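Local coordinates for protein mnemiopsin 1 (Mnemiopsis leidyi, PDB 5VP3) that emits light when calcium binds to it, as a ctenophore photoprotein of the EF-hand superfamily, probably by breaking down an oxygenated coelenterazine held inside, at residues R12-V17 with A109-E114; A79-F84 with A125-A130; E147-M152 with A161-F166; D138-V143 with T174-R179. One frame throughout, in Å; residues are numbered along the deposited sequence. Where two conformers were deposited one is given.

Interaction 1. Residues R12-V17 with A109-E114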
loop_
_atom_site.group_PDB
_atom_site.type_symbol
_atom_site.label_atom_id
_atom_site.label_comp_id
_atom_site.label_asym_id
_atom_site.label_seq_id
_atom_site.Cartn_x
_atom_site.Cartn_y
_atom_site.Cartn_z
ATOM N N ARG A 12 14.154 -1.576 11.803
ATOM C CA ARG A 12 13.982 -1.508 13.252
ATOM C C ARG A 12 13.210 -2.725 13.766
ATOM O O ARG A 12 13.614 -3.384 14.728
ATOM C CB ARG A 12 13.270 -0.213 13.620
ATOM C CG ARG A 12 13.131 0.045 15.117
ATOM C CD ARG A 12 12.091 1.152 15.325
ATOM N NE ARG A 12 11.783 1.365 16.733
ATOM C CZ ARG A 12 10.778 2.119 17.184
ATOM N NH1 ARG A 12 9.953 2.753 16.341
ATOM N NH2 ARG A 12 10.582 2.229 18.494
ATOM N N TYR A 13 12.106 -3.062 13.110
ATOM C CA TYR A 13 11.264 -4.126 13.636
ATOM C C TYR A 13 11.957 -5.479 13.533
ATOM O O TYR A 13 11.924 -6.277 14.473
ATOM C CB TYR A 13 9.934 -4.141 12.894
ATOM C CG TYR A 13 9.186 -5.388 13.142
ATOM C CD1 TYR A 13 8.644 -5.647 14.389
ATOM C CD2 TYR A 13 9.039 -6.329 12.152
ATOM C CE1 TYR A 13 7.960 -6.808 14.632
ATOM C CE2 TYR A 13 8.354 -7.501 12.380
ATOM C CZ TYR A 13 7.817 -7.732 13.625
ATOM O OH TYR A 13 7.121 -8.891 13.862
ATOM N N LEU A 14 12.564 -5.770 12.389
ATOM C CA LEU A 14 13.191 -7.064 12.211
ATOM C C LEU A 14 14.283 -7.258 13.244
ATOM O O LEU A 14 14.347 -8.300 13.909
ATOM C CB LEU A 14 13.754 -7.181 10.803
ATOM C CG LEU A 14 12.672 -7.194 9.716
ATOM C CD1 LEU A 14 13.339 -7.093 8.384
ATOM C CD2 LEU A 14 11.793 -8.481 9.814
ATOM N N ARG A 15 15.130 -6.240 13.423
ATOM C CA ARG A 15 16.223 -6.376 14.392
ATOM C C ARG A 15 15.686 -6.519 15.819
ATOM O O ARG A 15 16.283 -7.222 16.637
ATOM C CB ARG A 15 17.184 -5.184 14.309
ATOM C CG ARG A 15 17.888 -4.954 12.953
ATOM C CD ARG A 15 18.210 -6.258 12.174
ATOM N NE ARG A 15 18.874 -5.970 10.887
ATOM C CZ ARG A 15 18.715 -6.669 9.755
ATOM N NH1 ARG A 15 17.906 -7.719 9.695
ATOM N NH2 ARG A 15 19.386 -6.322 8.667
ATOM N N SER A 16 14.545 -5.896 16.120
ATOM C CA SER A 16 13.952 -6.016 17.442
ATOM C C SER A 16 13.516 -7.440 17.767
ATOM O O SER A 16 13.415 -7.777 18.952
ATOM C CB SER A 16 12.757 -5.068 17.573
ATOM O OG SER A 16 11.633 -5.502 16.817
ATOM N N VAL A 17 13.254 -8.277 16.760
ATOM C CA VAL A 17 12.857 -9.669 16.988
ATOM C C VAL A 17 13.943 -10.641 16.520
ATOM O O VAL A 17 13.676 -11.835 16.328
ATOM C CB VAL A 17 11.495 -9.984 16.330
ATOM C CG1 VAL A 17 10.416 -9.088 16.878
ATOM C CG2 VAL A 17 11.525 -9.814 14.812
ATOM N N ALA A 109 8.472 -6.194 3.000
ATOM C CA ALA A 109 7.860 -7.489 2.717
ATOM C C ALA A 109 8.321 -8.542 3.715
ATOM O O ALA A 109 7.526 -9.392 4.137
ATOM C CB ALA A 109 8.191 -7.950 1.299
ATOM N N GLU A 110 9.617 -8.560 4.036
ATOM C CA GLU A 110 10.102 -9.481 5.059
ATOM C C GLU A 110 9.444 -9.204 6.405
ATOM O O GLU A 110 9.086 -10.138 7.127
ATOM C CB GLU A 110 11.616 -9.385 5.180
ATOM C CG GLU A 110 12.209 -10.263 6.257
ATOM C CD GLU A 110 12.094 -11.758 6.003
ATOM O OE1 GLU A 110 11.927 -12.164 4.840
ATOM O OE2 GLU A 110 12.192 -12.539 6.987
ATOM N N ALA A 111 9.280 -7.924 6.765
ATOM C CA ALA A 111 8.643 -7.589 8.036
ATOM C C ALA A 111 7.185 -8.059 8.080
ATOM O O ALA A 111 6.719 -8.537 9.114
ATOM C CB ALA A 111 8.748 -6.088 8.286
ATOM N N GLU A 112 6.451 -7.962 6.965
ATOM C CA GLU A 112 5.114 -8.545 6.940
ATOM C C GLU A 112 5.166 -10.061 7.113
ATOM O O GLU A 112 4.305 -10.640 7.774
ATOM C CB GLU A 112 4.377 -8.179 5.636
ATOM C CG GLU A 112 3.912 -6.731 5.569
ATOM C CD GLU A 112 2.611 -6.484 6.295
ATOM O OE1 GLU A 112 1.520 -6.894 5.815
ATOM O OE2 GLU A 112 2.674 -5.848 7.363
ATOM N N ARG A 113 6.131 -10.734 6.488
ATOM C CA ARG A 113 6.250 -12.180 6.702
ATOM C C ARG A 113 6.549 -12.520 8.167
ATOM O O ARG A 113 6.049 -13.521 8.699
ATOM C CB ARG A 113 7.335 -12.762 5.786
ATOM C CG ARG A 113 6.871 -12.838 4.292
ATOM C CD ARG A 113 7.882 -13.558 3.403
ATOM N NE ARG A 113 9.199 -12.901 3.363
ATOM C CZ ARG A 113 9.633 -12.104 2.380
ATOM N NH1 ARG A 113 8.874 -11.828 1.319
ATOM N NH2 ARG A 113 10.850 -11.579 2.447
ATOM N N GLU A 114 7.365 -11.700 8.833
ATOM C CA GLU A 114 7.720 -11.937 10.239
ATOM C C GLU A 114 6.492 -11.755 11.116
ATOM O O GLU A 114 6.183 -12.591 11.965
ATOM C CB GLU A 114 8.847 -10.966 10.626
ATOM C CG GLU A 114 9.439 -11.102 12.025
ATOM C CD GLU A 114 10.092 -12.461 12.261
ATOM O OE1 GLU A 114 10.645 -13.026 11.303
ATOM O OE2 GLU A 114 10.044 -12.965 13.400
HETATM O O HOH W 1 13.028 -13.420 14.441
#
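With chi1 at 166°, Tyr13 has its CG anti to the backbone N, which lays the ring against the side of helix 101-117 by Ala111 and Glu114. Glu114 likewise (chi1 -176°) puts its CG between Tyr13 and Val17, and the bend at chi2 turns its carboxylate toward Val17. Tyr13 CD2 lies 3.9 Å from Ala111 CB, and farther along the ring Tyr13 OH comes to 3.7 Å from Glu114 CG; the ring and the carboxylate are tilted 53° to each other. Beside it, Leu14 pushes CD2 to 3.7 Å from Ala111 CA, where the small alanine lets the leucine sit down on the helix backbone. This joins the N-terminal helix 9-16 to helix 101-117, which follows the 96-97 strand and is consistent with the exit helix of an EF-hand unit. The short segment axes are 9.8 Å apart. Glu110 leans across Leu14 at about a right angle, its CG 4.0 Å from Leu14 CD1, while OE1 is gripped side-on by both NE and NH2 of Arg113, the latter at 2.7 Å; OE2 accepts a hydrogen bond from Asn19 ND2. An alanine in place of Glu110 is likely to leave Leu14 CD1 without the methylene it rests on and the Arg113 guanidinium without its carboxylate. At the end of the first helix, Val17 CG2 packs 3.7 Å from Glu114 CG. The carboxylate of Glu114 is shared out: OE2 forms a salt bridge with Arg118 and accepts from a water that also donates to Val17 O, while OE1 accepts from Asn19.

Interaction 2. Residues A79-F84 with A125-A130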
loop_
_atom_site.group_PDB
_atom_site.type_symbol
_atom_site.label_atom_id
_atom_site.label_comp_id
_atom_site.label_asym_id
_atom_site.label_seq_id
_atom_site.Cartn_x
_atom_site.Cartn_y
_atom_site.Cartn_z
ATOM N N ALA A 79 -4.779 7.537 8.995
ATOM C CA ALA A 79 -3.888 6.837 9.919
ATOM C C ALA A 79 -3.248 5.627 9.274
ATOM O O ALA A 79 -2.063 5.346 9.492
ATOM C CB ALA A 79 -4.668 6.379 11.146
ATOM N N ALA A 80 -4.059 4.809 8.598
ATOM C CA ALA A 80 -3.536 3.583 7.992
ATOM C C ALA A 80 -2.504 3.884 6.918
ATOM O O ALA A 80 -1.474 3.212 6.831
ATOM C CB ALA A 80 -4.677 2.778 7.395
ATOM N N VAL A 81 -2.774 4.897 6.083
ATOM C CA VAL A 81 -1.833 5.270 5.047
ATOM C C VAL A 81 -0.547 5.764 5.675
ATOM O O VAL A 81 0.542 5.418 5.225
ATOM C CB VAL A 81 -2.442 6.330 4.103
ATOM C CG1 VAL A 81 -1.429 6.793 3.116
ATOM C CG2 VAL A 81 -3.593 5.750 3.343
ATOM N N HIS A 82 -0.644 6.549 6.736
ATOM C CA HIS A 82 0.569 7.034 7.387
ATOM C C HIS A 82 1.390 5.871 7.921
ATOM O O HIS A 82 2.618 5.841 7.784
ATOM C CB HIS A 82 0.228 7.949 8.552
ATOM C CG HIS A 82 0.081 9.367 8.185
ATOM N ND1 HIS A 82 -1.039 9.857 7.555
ATOM C CD2 HIS A 82 0.900 10.420 8.391
ATOM C CE1 HIS A 82 -0.905 11.164 7.394
ATOM N NE2 HIS A 82 0.261 11.526 7.894
ATOM N N THR A 83 0.735 4.936 8.595
ATOM C CA THR A 83 1.462 3.820 9.181
ATOM C C THR A 83 2.090 2.980 8.089
ATOM O O THR A 83 3.260 2.583 8.182
ATOM C CB THR A 83 0.514 2.964 10.019
ATOM O OG1 THR A 83 -0.044 3.738 11.080
ATOM C CG2 THR A 83 1.244 1.758 10.595
ATOM N N PHE A 84 1.311 2.690 7.048
ATOM C CA PHE A 84 1.793 1.873 5.946
ATOM C C PHE A 84 3.038 2.485 5.327
ATOM O O PHE A 84 4.060 1.806 5.169
ATOM C CB PHE A 84 0.692 1.706 4.896
ATOM C CG PHE A 84 1.021 0.692 3.822
ATOM C CD1 PHE A 84 0.976 -0.656 4.091
ATOM C CD2 PHE A 84 1.330 1.105 2.543
ATOM C CE1 PHE A 84 1.240 -1.576 3.106
ATOM C CE2 PHE A 84 1.599 0.199 1.537
ATOM C CZ PHE A 84 1.564 -1.146 1.806
ATOM N N ALA A 125 -3.252 -5.477 5.565
ATOM C CA ALA A 125 -4.660 -5.675 5.907
ATOM C C ALA A 125 -5.225 -4.454 6.593
ATOM O O ALA A 125 -6.376 -4.082 6.359
ATOM C CB ALA A 125 -4.824 -6.903 6.803
ATOM N N LEU A 126 -4.438 -3.826 7.461
ATOM C CA LEU A 126 -4.852 -2.560 8.061
ATOM C C LEU A 126 -5.180 -1.518 6.984
ATOM O O LEU A 126 -6.190 -0.807 7.066
ATOM C CB LEU A 126 -3.736 -2.044 9.000
ATOM C CG LEU A 126 -3.791 -0.576 9.459
ATOM C CD1 LEU A 126 -4.896 -0.370 10.484
ATOM C CD2 LEU A 126 -2.519 -0.131 10.066
ATOM N N LEU A 127 -4.309 -1.373 5.986
ATOM C CA LEU A 127 -4.559 -0.394 4.925
ATOM C C LEU A 127 -5.809 -0.761 4.131
ATOM O O LEU A 127 -6.641 0.094 3.817
ATOM C CB LEU A 127 -3.340 -0.336 4.016
ATOM C CG LEU A 127 -3.310 0.611 2.828
ATOM C CD1 LEU A 127 -3.215 1.990 3.326
ATOM C CD2 LEU A 127 -2.133 0.335 1.927
ATOM N N SER A 128 -5.982 -2.041 3.829
ATOM C CA SER A 128 -7.123 -2.458 3.020
ATOM C C SER A 128 -8.430 -2.252 3.764
ATOM O O SER A 128 -9.404 -1.742 3.189
ATOM C CB SER A 128 -6.945 -3.924 2.621
ATOM O OG SER A 128 -8.026 -4.394 1.870
ATOM N N ASN A 129 -8.483 -2.632 5.044
ATOM C CA ASN A 129 -9.723 -2.496 5.805
ATOM C C ASN A 129 -10.083 -1.044 6.116
ATOM O O ASN A 129 -11.277 -0.726 6.287
ATOM C CB ASN A 129 -9.614 -3.333 7.078
ATOM C CG ASN A 129 -9.810 -4.827 6.782
ATOM O OD1 ASN A 129 -10.722 -5.198 6.057
ATOM N ND2 ASN A 129 -8.934 -5.669 7.293
ATOM N N ALA A 130 -9.100 -0.142 6.148
ATOM C CA ALA A 130 -9.451 1.266 6.290
ATOM C C ALA A 130 -9.983 1.835 4.984
ATOM O O ALA A 130 -10.937 2.632 4.972
ATOM C CB ALA A 130 -8.240 2.071 6.751
#
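The helix that leads into the EF-hand loop beginning at Asp136 packs here against helix 71-87, and Leu127 makes the largest contribution, splitting its two methyls between Phe84 and Val81. Leu127 CD2 sits squarely over the Phe84 ring, 3.6 Å from the centroid and only 10° off the ring normal, a CH-pi contact made with one face. The other branch, Leu127 CD1, reaches Val81 CG2 at 3.8 Å. Both Leu127 and Phe84 hold CG anti to the backbone N, and the two side chains cross at about a right angle. One turn away the packing is between alanines: Ala80 CB is 3.7 Å from Ala130 CB and also lies against Leu126 O, and side chains this small let the two backbones approach. The segment axes come within 8.8 Å and run nearly antiparallel, at 158°. In the fold this joins helix 71-87, which fits the entering helix of a second EF-hand unit, to the entering helix 123-135 of the next, with Val81 also resting on Ile56, Met57 and Pro60 of helix 53-66. The Phe84 ring meets Phe108 as well, their planes steeply inclined. A serine in place of Phe84 would probably leave Leu127 CD2 without the ring face it lies on and open a gap beside Phe108. Toward the outside, Leu126 CD2 touches Thr83 CG2 at 4.2 Å. Thr83 turns its hydroxyl back to its own helix, where OG1 donates to Ala79 O at 3.0 Å, so the methyl is what it offers to Leu126.

Interaction 3. Residues E147-M152 with A161-F166. With CD (cadmium ion), chain C.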
loop_
_atom_site.group_PDB
_atom_site.type_symbol
_atom_site.label_atom_id
_atom_site.label_comp_id
_atom_site.label_asym_id
_atom_site.label_seq_id
_atom_site.Cartn_x
_atom_site.Cartn_y
_atom_site.Cartn_z
ATOM N N GLU A 147 -17.602 1.142 -6.965
ATOM C CA GLU A 147 -16.793 1.620 -5.848
ATOM C C GLU A 147 -15.309 1.399 -6.097
ATOM O O GLU A 147 -14.493 2.248 -5.718
ATOM C CB GLU A 147 -17.299 0.984 -4.549
ATOM C CG GLU A 147 -18.672 1.577 -4.182
ATOM C CD GLU A 147 -19.382 0.878 -3.021
ATOM O OE1 GLU A 147 -20.276 1.473 -2.403
ATOM O OE2 GLU A 147 -19.084 -0.278 -2.723
ATOM N N LEU A 148 -14.926 0.313 -6.781
ATOM C CA LEU A 148 -13.492 0.097 -6.998
ATOM C C LEU A 148 -12.962 0.997 -8.112
ATOM O O LEU A 148 -11.823 1.473 -8.038
ATOM C CB LEU A 148 -13.186 -1.363 -7.329
ATOM C CG LEU A 148 -11.698 -1.674 -7.498
ATOM C CD1 LEU A 148 -10.954 -1.560 -6.128
ATOM C CD2 LEU A 148 -11.486 -3.039 -8.138
ATOM N N LYS A 149 -13.779 1.233 -9.142
ATOM C CA LYS A 149 -13.426 2.178 -10.195
ATOM C C LYS A 149 -13.131 3.562 -9.613
ATOM O O LYS A 149 -12.196 4.246 -10.043
ATOM C CB LYS A 149 -14.565 2.269 -11.224
ATOM C CG LYS A 149 -14.697 1.070 -12.190
ATOM C CD LYS A 149 -16.078 1.054 -12.888
ATOM C CE LYS A 149 -16.134 1.932 -14.135
ATOM N NZ LYS A 149 -17.505 1.949 -14.714
ATOM N N THR A 150 -13.953 4.019 -8.681
ATOM C CA THR A 150 -13.663 5.295 -8.055
ATOM C C THR A 150 -12.257 5.303 -7.507
ATOM O O THR A 150 -11.520 6.271 -7.700
ATOM C CB THR A 150 -14.688 5.567 -6.981
ATOM O OG1 THR A 150 -15.971 5.585 -7.620
ATOM C CG2 THR A 150 -14.416 6.892 -6.305
ATOM N N MET A 151 -11.842 4.201 -6.874
ATOM C CA MET A 151 -10.481 4.130 -6.362
ATOM C C MET A 151 -9.458 4.229 -7.482
ATOM O O MET A 151 -8.366 4.792 -7.297
ATOM C CB MET A 151 -10.258 2.834 -5.585
ATOM C CG MET A 151 -8.927 2.862 -4.839
ATOM S SD MET A 151 -8.404 1.330 -4.025
ATOM C CE MET A 151 -7.649 0.458 -5.359
ATOM N N MET A 152 -9.749 3.610 -8.623
ATOM C CA MET A 152 -8.841 3.711 -9.756
ATOM C C MET A 152 -8.722 5.159 -10.218
ATOM O O MET A 152 -7.624 5.656 -10.482
ATOM C CB MET A 152 -9.341 2.836 -10.901
ATOM C CG MET A 152 -9.477 1.356 -10.551
ATOM S SD MET A 152 -7.873 0.796 -9.982
ATOM C CE MET A 152 -8.197 -0.841 -9.341
ATOM N N ALA A 161 -9.033 -0.900 -15.551
ATOM C CA ALA A 161 -8.267 -1.846 -14.749
ATOM C C ALA A 161 -9.134 -2.457 -13.645
ATOM O O ALA A 161 -8.897 -3.595 -13.226
ATOM C CB ALA A 161 -7.042 -1.166 -14.142
ATOM N N ALA A 162 -10.157 -1.730 -13.184
ATOM C CA ALA A 162 -10.976 -2.219 -12.081
ATOM C C ALA A 162 -11.630 -3.551 -12.428
ATOM O O ALA A 162 -11.608 -4.492 -11.623
ATOM C CB ALA A 162 -12.035 -1.179 -11.708
ATOM N N TYR A 163 -12.225 -3.650 -13.623
ATOM C CA TYR A 163 -12.934 -4.871 -14.001
ATOM C C TYR A 163 -12.022 -6.087 -13.907
ATOM O O TYR A 163 -12.433 -7.143 -13.413
ATOM C CB TYR A 163 -13.530 -4.728 -15.408
ATOM C CG TYR A 163 -14.624 -3.672 -15.474
ATOM C CD1 TYR A 163 -15.927 -3.943 -15.022
ATOM C CD2 TYR A 163 -14.352 -2.398 -15.972
ATOM C CE1 TYR A 163 -16.925 -2.964 -15.077
ATOM C CE2 TYR A 163 -15.336 -1.419 -16.035
ATOM C CZ TYR A 163 -16.614 -1.700 -15.585
ATOM O OH TYR A 163 -17.571 -0.703 -15.653
ATOM N N THR A 164 -10.766 -5.935 -14.318
ATOM C CA THR A 164 -9.802 -7.034 -14.260
ATOM C C THR A 164 -9.534 -7.463 -12.825
ATOM O O THR A 164 -9.656 -8.646 -12.479
ATOM C CB THR A 164 -8.486 -6.603 -14.924
ATOM O OG1 THR A 164 -8.760 -5.960 -16.179
ATOM C CG2 THR A 164 -7.554 -7.793 -15.139
ATOM N N PHE A 165 -9.105 -6.513 -11.986
ATOM C CA PHE A 165 -8.782 -6.818 -10.596
ATOM C C PHE A 165 -9.977 -7.418 -9.885
ATOM O O PHE A 165 -9.851 -8.389 -9.136
ATOM C CB PHE A 165 -8.373 -5.557 -9.853
ATOM C CG PHE A 165 -7.035 -5.027 -10.224
ATOM C CD1 PHE A 165 -5.872 -5.664 -9.793
ATOM C CD2 PHE A 165 -6.928 -3.853 -10.955
ATOM C CE1 PHE A 165 -4.622 -5.157 -10.114
ATOM C CE2 PHE A 165 -5.687 -3.338 -11.279
ATOM C CZ PHE A 165 -4.526 -3.996 -10.853
ATOM N N PHE A 166 -11.146 -6.831 -10.105
ATOM C CA PHE A 166 -12.348 -7.268 -9.423
ATOM C C PHE A 166 -12.641 -8.717 -9.755
ATOM O O PHE A 166 -12.761 -9.562 -8.867
ATOM C CB PHE A 166 -13.506 -6.374 -9.830
ATOM C CG PHE A 166 -14.636 -6.388 -8.873
ATOM C CD1 PHE A 166 -15.501 -7.455 -8.823
ATOM C CD2 PHE A 166 -14.826 -5.335 -8.012
ATOM C CE1 PHE A 166 -16.562 -7.473 -7.935
ATOM C CE2 PHE A 166 -15.878 -5.341 -7.124
ATOM C CZ PHE A 166 -16.752 -6.425 -7.084
HETATM CD CD CD C . -20.719 -0.655 -1.283
HETATM O O HOH W 2 -22.025 -1.906 -3.290
#
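Lys149 and Tyr163 meet at their polar ends, Lys149 NZ donating to Tyr163 OH at 2.8 Å, across the junction between two successive EF-hands: helix 145-154 leaves one metal loop and helix 161-169 leads into the next. The lysine gets there by a bend at chi3 (85°), its aliphatic part crossing obliquely beside the phenol. NZ also forms a salt bridge with Glu146, so the ammonium is shared between a carboxylate and a phenol oxygen at the open side of the contact. Ala162 lies at the close approach of the helices. Its CB fits between Lys149 CG, 3.5 Å away, and Met152 CG, and the small residue allows the segment axes to come within 9.1 Å while they run at 125° to each other. On the buried side, Leu148 CD2 lies 4.1 Å from Phe166 CD2, at the edge of that ring and near its plane. A fold at chi2 brings Met152 CE to 3.6 Å from Phe165 CD2. Behind this layer, Leu185 of helix 179-190 touches both Leu148 and Phe165. The first helix is in turn tied to its metal loop by Glu147, whose side chain runs off to that loop and grips the cadmium ion with both carboxylate oxygens, OE1 at 2.4 Å and OE2 at 2.2 Å.

Interaction 4. Residues D138-V143 with T174-R179; sequences DGDGTV and TGKLER. With CD (cadmium ion), chain D; CD (cadmium ion), chain C.
This is a backbone pairing between two metal-binding loops, one after helix 123-135 and the other after helix 161-169, with a lysine reaching from the second loop into the first. Val143 and Leu177 form a single antiparallel bridge, a hydrogen-bonded pair: Leu177 N donates to Val143 O at 2.7 Å, lying in the carbonyl plane, and Val143 N returns a longer bond to Leu177 O at 3.2 Å. Leu177 also packs against Leu182 and Leu185. Lys176 bends at chi2 and chi4, lies across Thr142, and its NZ forms a salt bridge with Asp140 OD2 at 3.0 Å and a hydrogen bond to Thr142 OG1 at 3.1 Å. The ammonium stands above the carboxylate, 56° out of its plane, and would probably offset part of the negative charge gathered in this loop. The other oxygen, Asp140 OD1, binds one cadmium ion at 2.3 Å and also accepts from Thr142 N, an Asx turn that fixes the carboxylate; Thr142 O is a ligand of the same ion, along with Asp136 and Glu147. Lys176 thus serves both loops, since its backbone O binds the second cadmium ion at 2.4 Å. Around that ion Thr174 OG1 and Glu178 OE1 are further ligands, with Asp170 and Glu181, and Thr174 OG1 donates to Glu178 OE2 on its syn lone pair at 2.7 Å. Two loops joined by one short antiparallel bridge, each wrapped round its own ion, are the hallmark of a paired EF-hand domain, with cadmium here probably standing in for calcium.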
loop_
_atom_site.group_PDB
_atom_site.type_symbol
_atom_site.label_atom_id
_atom_site.label_comp_id
_atom_site.label_asym_id
_atom_site.label_seq_id
_atom_site.Cartn_x
_atom_site.Cartn_y
_atom_site.Cartn_z
ATOM N N ASP A 138 -21.745 3.224 -0.917
ATOM C CA ASP A 138 -23.108 2.662 -0.813
ATOM C C ASP A 138 -23.613 2.627 0.608
ATOM O O ASP A 138 -24.824 2.635 0.836
ATOM C CB ASP A 138 -23.142 1.179 -1.290
ATOM C CG ASP A 138 -23.306 1.036 -2.765
ATOM O OD1 ASP A 138 -23.463 2.052 -3.476
ATOM O OD2 ASP A 138 -23.279 -0.104 -3.221
ATOM N N GLY A 139 -22.730 2.345 1.551
ATOM C CA GLY A 139 -23.218 1.899 2.840
ATOM C C GLY A 139 -23.599 0.445 2.946
ATOM O O GLY A 139 -24.123 0.050 3.994
ATOM N N ASP A 140 -23.359 -0.375 1.922
ATOM C CA ASP A 140 -23.906 -1.724 1.957
ATOM C C ASP A 140 -22.979 -2.711 2.607
ATOM O O ASP A 140 -23.313 -3.902 2.661
ATOM C CB ASP A 140 -24.296 -2.202 0.558
ATOM C CG ASP A 140 -23.116 -2.374 -0.376
ATOM O OD1 ASP A 140 -21.941 -2.070 -0.015
ATOM O OD2 ASP A 140 -23.398 -2.815 -1.503
ATOM N N GLY A 141 -21.847 -2.248 3.150
ATOM C CA GLY A 141 -20.972 -3.156 3.836
ATOM C C GLY A 141 -20.018 -3.890 2.940
ATOM O O GLY A 141 -19.257 -4.720 3.441
ATOM N N THR A 142 -20.000 -3.573 1.645
ATOM C CA THR A 142 -19.157 -4.258 0.659
ATOM C C THR A 142 -18.637 -3.265 -0.369
ATOM O O THR A 142 -19.045 -2.103 -0.423
ATOM C CB THR A 142 -19.917 -5.350 -0.103
ATOM O OG1 THR A 142 -20.874 -4.726 -0.975
ATOM C CG2 THR A 142 -20.650 -6.284 0.867
ATOM N N VAL A 143 -17.738 -3.733 -1.219
ATOM C CA VAL A 143 -17.204 -2.898 -2.276
ATOM C C VAL A 143 -17.614 -3.490 -3.612
ATOM O O VAL A 143 -17.259 -4.640 -3.923
ATOM C CB VAL A 143 -15.683 -2.770 -2.140
ATOM C CG1 VAL A 143 -15.098 -1.957 -3.276
ATOM C CG2 VAL A 143 -15.357 -2.136 -0.781
ATOM N N THR A 174 -19.730 -13.066 -5.708
ATOM C CA THR A 174 -20.856 -12.316 -5.157
ATOM C C THR A 174 -21.167 -11.034 -5.915
ATOM O O THR A 174 -22.156 -10.370 -5.585
ATOM C CB THR A 174 -20.609 -11.941 -3.701
ATOM O OG1 THR A 174 -19.395 -11.184 -3.583
ATOM C CG2 THR A 174 -20.568 -13.162 -2.847
ATOM N N GLY A 175 -20.338 -10.653 -6.893
ATOM C CA GLY A 175 -20.404 -9.319 -7.465
ATOM C C GLY A 175 -19.958 -8.215 -6.524
ATOM O O GLY A 175 -20.106 -7.045 -6.869
ATOM N N LYS A 176 -19.405 -8.554 -5.351
ATOM C CA LYS A 176 -18.839 -7.599 -4.404
ATOM C C LYS A 176 -17.483 -8.123 -3.932
ATOM O O LYS A 176 -17.264 -9.335 -3.863
ATOM C CB LYS A 176 -19.738 -7.399 -3.167
ATOM C CG LYS A 176 -21.241 -7.295 -3.440
ATOM C CD LYS A 176 -21.649 -5.883 -3.808
ATOM C CE LYS A 176 -23.128 -5.677 -3.613
ATOM N NZ LYS A 176 -23.544 -5.729 -2.191
ATOM N N LEU A 177 -16.585 -7.203 -3.575
ATOM C CA LEU A 177 -15.383 -7.560 -2.816
ATOM C C LEU A 177 -15.703 -7.452 -1.335
ATOM O O LEU A 177 -15.937 -6.355 -0.829
ATOM C CB LEU A 177 -14.216 -6.661 -3.168
ATOM C CG LEU A 177 -13.774 -6.682 -4.600
ATOM C CD1 LEU A 177 -12.609 -5.684 -4.770
ATOM C CD2 LEU A 177 -13.367 -8.066 -5.017
ATOM N N GLU A 178 -15.779 -8.596 -0.661
ATOM C CA GLU A 178 -15.826 -8.620 0.791
ATOM C C GLU A 178 -14.414 -8.339 1.334
ATOM O O GLU A 178 -13.435 -8.339 0.586
ATOM C CB GLU A 178 -16.387 -9.968 1.252
ATOM C CG GLU A 178 -17.865 -10.195 0.842
ATOM C CD GLU A 178 -18.112 -10.570 -0.618
ATOM O OE1 GLU A 178 -17.225 -11.180 -1.282
ATOM O OE2 GLU A 178 -19.227 -10.233 -1.107
ATOM N N ARG A 179 -14.309 -8.124 2.648
ATOM C CA ARG A 179 -13.065 -7.588 3.205
ATOM C C ARG A 179 -11.842 -8.461 2.922
ATOM O O ARG A 179 -10.772 -7.892 2.649
ATOM C CB ARG A 179 -13.236 -7.324 4.712
ATOM C CG ARG A 179 -14.136 -6.106 5.016
ATOM C CD ARG A 179 -14.311 -5.777 6.519
ATOM N NE ARG A 179 -15.163 -4.595 6.695
ATOM C CZ ARG A 179 -16.500 -4.621 6.768
ATOM N NH1 ARG A 179 -17.158 -5.770 6.705
ATOM N NH2 ARG A 179 -17.194 -3.491 6.895
HETATM CD CD CD D . -16.918 -11.642 -3.373
HETATM CD CD CD C . -20.719 -0.655 -1.283
HETATM O O HOH W 2 -22.025 -1.906 -3.290
#

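Overall arrangement
Interactions 3 and 4 belong to one EF-hand pair, their centres 13 Å apart and both touching the same cadmium ion. Glu147 OE1 lies 2.7 Å from Asp138 N, a probable hydrogen bond, and Phe166 CE2 packs 3.5 Å from Leu177 CG, so the helix packing and the loop pairing are directly coupled. Interaction 2 links this pair to the rest of the chain: its Asn129 OD1 meets Arg179 CB at 3.6 Å, and helix 123-135 runs on toward the first of the two loops. Interaction 1 sits at the far end, its centre about 31 Å from that of interaction 3 and 17 Å from that of interaction 2, without touching either.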